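Long-range contact in sterol regulatory element-binding protein cleavage-activating protein (Schizosaccharomyces pombe, PDB 4YHC), which escorts the transcription factor precursor sre1 for processing when sterol or oxygen is low, the part here being its WD40 domain: residues E167-I179 with A190-S202. The protein carries 9 engineered substitutions. Numbering follows the deposited sequence.
Sequences EKFQLSSPIIKSI and ASLTESGEVTVYS. Engineered in segment 190-202: S191 (natural residue Cys).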
loop_
_atom_site.group_PDB
_atom_site.type_symbol
_atom_site.label_atom_id
_atom_site.label_comp_id
_atom_site.label_asym_id
_atom_site.label_seq_id
_atom_site.Cartn_x
_atom_site.Cartn_y
_atom_site.Cartn_z
ATOM N N GLU A 167 10.352 -14.384 19.085
ATOM C CA GLU A 167 11.383 -14.820 18.154
ATOM C C GLU A 167 12.230 -13.646 17.859
ATOM O O GLU A 167 11.778 -12.502 17.993
ATOM C CB GLU A 167 10.781 -15.276 16.863
ATOM C CG GLU A 167 9.989 -16.542 16.931
ATOM C CD GLU A 167 10.852 -17.784 16.951
ATOM O OE1 GLU A 167 12.084 -17.701 17.153
ATOM O OE2 GLU A 167 10.270 -18.850 16.770
ATOM N N LYS A 168 13.463 -13.919 17.454
ATOM C CA LYS A 168 14.365 -12.883 17.032
ATOM C C LYS A 168 15.267 -13.437 15.983
ATOM O O LYS A 168 15.817 -14.496 16.177
ATOM C CB LYS A 168 15.189 -12.449 18.194
ATOM C CG LYS A 168 16.057 -11.255 17.891
ATOM C CD LYS A 168 16.377 -10.535 19.181
ATOM C CE LYS A 168 17.039 -9.197 18.927
ATOM N NZ LYS A 168 17.299 -8.565 20.254
ATOM N N PHE A 169 15.442 -12.751 14.870
ATOM C CA PHE A 169 16.307 -13.279 13.831
ATOM C C PHE A 169 17.283 -12.209 13.446
ATOM O O PHE A 169 17.061 -11.020 13.674
ATOM C CB PHE A 169 15.531 -13.677 12.594
ATOM C CG PHE A 169 14.289 -14.500 12.858
ATOM C CD1 PHE A 169 14.340 -15.661 13.604
ATOM C CD2 PHE A 169 13.066 -14.135 12.288
ATOM C CE1 PHE A 169 13.186 -16.410 13.827
ATOM C CE2 PHE A 169 11.918 -14.896 12.502
ATOM C CZ PHE A 169 11.990 -16.037 13.270
ATOM N N GLN A 170 18.367 -12.633 12.819
ATOM C CA GLN A 170 19.378 -11.725 12.389
ATOM C C GLN A 170 19.767 -12.135 10.984
ATOM O O GLN A 170 20.073 -13.286 10.719
ATOM C CB GLN A 170 20.584 -11.794 13.325
ATOM C CG GLN A 170 21.752 -10.934 12.840
ATOM C CD GLN A 170 21.370 -9.463 12.763
ATOM O OE1 GLN A 170 20.648 -8.962 13.631
ATOM N NE2 GLN A 170 21.832 -8.768 11.725
ATOM N N LEU A 171 19.746 -11.171 10.086
ATOM C CA LEU A 171 20.164 -11.393 8.730
ATOM C C LEU A 171 21.636 -10.982 8.606
ATOM O O LEU A 171 22.103 -10.110 9.311
ATOM C CB LEU A 171 19.297 -10.562 7.773
ATOM C CG LEU A 171 18.074 -11.262 7.181
ATOM C CD1 LEU A 171 17.216 -12.005 8.194
ATOM C CD2 LEU A 171 17.236 -10.247 6.422
ATOM N N SER A 172 22.302 -11.560 7.626
ATOM C CA SER A 172 23.716 -11.354 7.376
ATOM C C SER A 172 24.013 -10.063 6.645
ATOM O O SER A 172 25.179 -9.749 6.438
ATOM C CB SER A 172 24.222 -12.490 6.488
ATOM O OG SER A 172 23.776 -13.734 7.006
ATOM N N SER A 173 22.989 -9.326 6.227
ATOM C CA SER A 173 23.210 -8.044 5.581
ATOM C C SER A 173 22.156 -6.974 5.987
ATOM O O SER A 173 21.104 -7.296 6.527
ATOM C CB SER A 173 23.226 -8.302 4.073
ATOM O OG SER A 173 23.338 -7.103 3.323
ATOM N N PRO A 174 22.432 -5.691 5.726
ATOM C CA PRO A 174 21.380 -4.717 6.000
ATOM C C PRO A 174 20.170 -4.843 5.047
ATOM O O PRO A 174 20.307 -5.197 3.885
ATOM C CB PRO A 174 22.076 -3.351 5.799
ATOM C CG PRO A 174 23.551 -3.644 5.690
ATOM C CD PRO A 174 23.611 -5.045 5.121
ATOM N N ILE A 175 18.999 -4.534 5.586
ATOM C CA ILE A 175 17.741 -4.721 4.902
ATOM C C ILE A 175 17.365 -3.472 4.160
ATOM O O ILE A 175 17.154 -2.458 4.745
ATOM C CB ILE A 175 16.668 -5.157 5.915
ATOM C CG1 ILE A 175 17.000 -6.573 6.321
ATOM C CG2 ILE A 175 15.241 -5.099 5.336
ATOM C CD1 ILE A 175 16.129 -7.161 7.404
ATOM N N ILE A 176 17.255 -3.561 2.854
ATOM C CA ILE A 176 16.756 -2.448 2.017
ATOM C C ILE A 176 15.211 -2.298 2.138
ATOM O O ILE A 176 14.685 -1.203 2.121
ATOM C CB ILE A 176 17.106 -2.727 0.527
ATOM C CG1 ILE A 176 18.622 -2.871 0.320
ATOM C CG2 ILE A 176 16.616 -1.618 -0.383
ATOM C CD1 ILE A 176 18.974 -3.330 -1.085
ATOM N N LYS A 177 14.489 -3.408 2.261
ATOM C CA LYS A 177 13.033 -3.390 2.129
ATOM C C LYS A 177 12.482 -4.678 2.718
ATOM O O LYS A 177 12.998 -5.754 2.419
ATOM C CB LYS A 177 12.698 -3.311 0.639
ATOM C CG LYS A 177 11.263 -3.549 0.245
ATOM C CD LYS A 177 10.385 -2.419 0.707
ATOM C CE LYS A 177 8.988 -2.541 0.138
ATOM N NZ LYS A 177 8.838 -1.629 -0.994
ATOM N N SER A 178 11.471 -4.573 3.561
ATOM C CA SER A 178 10.817 -5.757 4.088
ATOM C C SER A 178 9.343 -5.613 3.846
ATOM O O SER A 178 8.835 -4.528 3.869
ATOM C CB SER A 178 11.133 -5.945 5.557
ATOM O OG SER A 178 10.689 -4.798 6.284
ATOM N N ILE A 179 8.680 -6.739 3.618
ATOM C CA ILE A 179 7.251 -6.797 3.484
ATOM C C ILE A 179 6.672 -8.014 4.167
ATOM O O ILE A 179 7.366 -9.052 4.426
ATOM C CB ILE A 179 6.805 -6.878 2.033
ATOM C CG1 ILE A 179 7.402 -8.121 1.362
ATOM C CG2 ILE A 179 7.166 -5.581 1.341
ATOM C CD1 ILE A 179 6.907 -8.382 -0.053
ATOM N N ALA A 190 9.272 -11.155 4.227
ATOM C CA ALA A 190 10.249 -11.209 3.123
ATOM C C ALA A 190 11.109 -9.971 3.204
ATOM O O ALA A 190 10.570 -8.880 3.403
ATOM C CB ALA A 190 9.531 -11.262 1.779
ATOM N N SER A 191 12.434 -10.139 3.034
ATOM C CA SER A 191 13.387 -9.048 3.158
ATOM C C SER A 191 14.407 -9.036 2.014
ATOM O O SER A 191 15.012 -10.018 1.679
ATOM C CB SER A 191 14.099 -9.105 4.521
ATOM O OG SER A 191 13.181 -9.329 5.583
ATOM N N LEU A 192 14.556 -7.907 1.390
ATOM C CA LEU A 192 15.551 -7.733 0.344
ATOM C C LEU A 192 16.720 -7.101 1.044
ATOM O O LEU A 192 16.559 -6.044 1.691
ATOM C CB LEU A 192 15.034 -6.806 -0.763
ATOM C CG LEU A 192 16.087 -6.346 -1.818
ATOM C CD1 LEU A 192 16.643 -7.566 -2.520
ATOM C CD2 LEU A 192 15.411 -5.437 -2.813
ATOM N N THR A 193 17.878 -7.775 1.014
ATOM C CA THR A 193 19.089 -7.228 1.674
ATOM C C THR A 193 20.064 -6.645 0.658
ATOM O O THR A 193 19.950 -6.914 -0.530
ATOM C CB THR A 193 19.848 -8.299 2.459
ATOM O OG1 THR A 193 20.109 -9.372 1.590
ATOM C CG2 THR A 193 19.020 -8.855 3.580
ATOM N N GLU A 194 20.977 -5.818 1.147
ATOM C CA GLU A 194 22.074 -5.241 0.318
ATOM C C GLU A 194 22.901 -6.251 -0.476
ATOM O O GLU A 194 23.478 -5.899 -1.482
ATOM C CB GLU A 194 23.002 -4.385 1.147
ATOM C CG GLU A 194 22.343 -3.121 1.685
ATOM C CD GLU A 194 23.305 -2.246 2.484
ATOM O OE1 GLU A 194 24.530 -2.530 2.490
ATOM O OE2 GLU A 194 22.836 -1.264 3.118
ATOM N N SER A 195 22.920 -7.498 -0.025
ATOM C CA SER A 195 23.506 -8.612 -0.753
ATOM C C SER A 195 22.815 -8.959 -2.029
ATOM O O SER A 195 23.328 -9.784 -2.774
ATOM C CB SER A 195 23.410 -9.879 0.099
ATOM O OG SER A 195 23.391 -9.541 1.467
ATOM N N GLY A 196 21.606 -8.443 -2.245
ATOM C CA GLY A 196 20.835 -8.866 -3.392
ATOM C C GLY A 196 19.986 -10.098 -3.168
ATOM O O GLY A 196 19.209 -10.477 -4.049
ATOM N N GLU A 197 20.072 -10.702 -1.989
ATOM C CA GLU A 197 19.225 -11.867 -1.674
ATOM C C GLU A 197 17.848 -11.427 -1.164
ATOM O O GLU A 197 17.697 -10.405 -0.496
ATOM C CB GLU A 197 19.904 -12.735 -0.609
ATOM C CG GLU A 197 21.333 -13.173 -0.961
ATOM C CD GLU A 197 22.141 -13.704 0.234
ATOM O OE1 GLU A 197 22.715 -12.916 1.048
ATOM O OE2 GLU A 197 22.226 -14.932 0.347
ATOM N N VAL A 198 16.835 -12.209 -1.465
ATOM C CA VAL A 198 15.595 -12.066 -0.727
ATOM C C VAL A 198 15.426 -13.293 0.175
ATOM O O VAL A 198 15.446 -14.432 -0.280
ATOM C CB VAL A 198 14.354 -11.655 -1.594
ATOM C CG1 VAL A 198 14.541 -11.917 -3.040
ATOM C CG2 VAL A 198 13.091 -12.301 -1.094
ATOM N N THR A 199 15.331 -13.022 1.472
ATOM C CA THR A 199 15.104 -14.050 2.458
ATOM C C THR A 199 13.635 -13.987 2.900
ATOM O O THR A 199 13.117 -12.928 3.295
ATOM C CB THR A 199 15.995 -13.860 3.710
ATOM O OG1 THR A 199 17.353 -13.999 3.344
ATOM C CG2 THR A 199 15.687 -14.917 4.772
ATOM N N VAL A 200 12.990 -15.119 2.874
ATOM C CA VAL A 200 11.641 -15.219 3.320
ATOM C C VAL A 200 11.611 -16.104 4.578
ATOM O O VAL A 200 11.880 -17.288 4.501
ATOM C CB VAL A 200 10.735 -15.826 2.286
ATOM C CG1 VAL A 200 9.309 -15.832 2.819
ATOM C CG2 VAL A 200 10.796 -15.111 0.946
ATOM N N TYR A 201 11.208 -15.533 5.700
ATOM C CA TYR A 201 10.840 -16.341 6.898
ATOM C C TYR A 201 9.356 -16.694 6.910
ATOM O O TYR A 201 8.493 -15.798 6.926
ATOM C CB TYR A 201 11.124 -15.583 8.177
ATOM C CG TYR A 201 12.537 -15.710 8.641
ATOM C CD1 TYR A 201 12.914 -16.759 9.469
ATOM C CD2 TYR A 201 13.478 -14.773 8.281
ATOM C CE1 TYR A 201 14.197 -16.885 9.884
ATOM C CE2 TYR A 201 14.765 -14.891 8.681
ATOM C CZ TYR A 201 15.117 -15.943 9.477
ATOM O OH TYR A 201 16.384 -16.025 9.900
ATOM N N SER A 202 9.059 -17.982 6.886
ATOM C CA SER A 202 7.678 -18.476 6.881
ATOM C C SER A 202 7.346 -19.325 8.095
ATOM O O SER A 202 8.156 -20.158 8.534
ATOM C CB SER A 202 7.411 -19.292 5.661
ATOM O OG SER A 202 7.700 -18.516 4.529
#
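F169 lays its ring flat over that of Y201 in an offset stack, the centroids 4.1 Å apart and the planes only 1° from parallel. With CG of Y201 anti to its carbonyl carbon (chi1 -85°), the two rings lie alongside, their side chains running in opposite directions, and OH of Y201 meets CB of F169 at 3.7 Å. L171 comes at the same tyrosine from the rim: its CD1 lies in the ring plane, 3.8 Å from CE2 of Y201, while its CD2 rests 3.6 Å from CG2 of T193 and touches CB of the engineered S191. Replacing Y201 by an alanine would probably leave one face of F169 without its stacking partner and open a gap beside CD1 of L171. Two neighbouring four-stranded blades of the WD40 propeller meet here: strand 161-170 is outermost in one, and the chain crosses to strand 175-182, first of the next, which forms a hairpin with strand 187-193. At the crossing, CG of P174 lies over the flat face of the poorly ordered E194 carboxylate, 3.5 Å from CD of E194, the side chains crossing at about a right angle. O of P174 takes the N-H of E194 at 2.9 Å, in the type I turn T193-G196. I175 reaches CB of S191 with CD1. Next, a classic beta bulge puts two residues opposite one: O of L192 accepts the N-H of I176 at 2.8 Å and, weakly, that of K177, while N of L192 returns a bond to O of K177. The amine of K177 forms a salt bridge with D226, on the following blade; the hydroxyl of S178 is hydrogen-bonded to the side-chain amide of N122, on the preceding one. I179 and A190 are an antiparallel hydrogen-bonded pair, and CG1 of I179 packs on CB of A190.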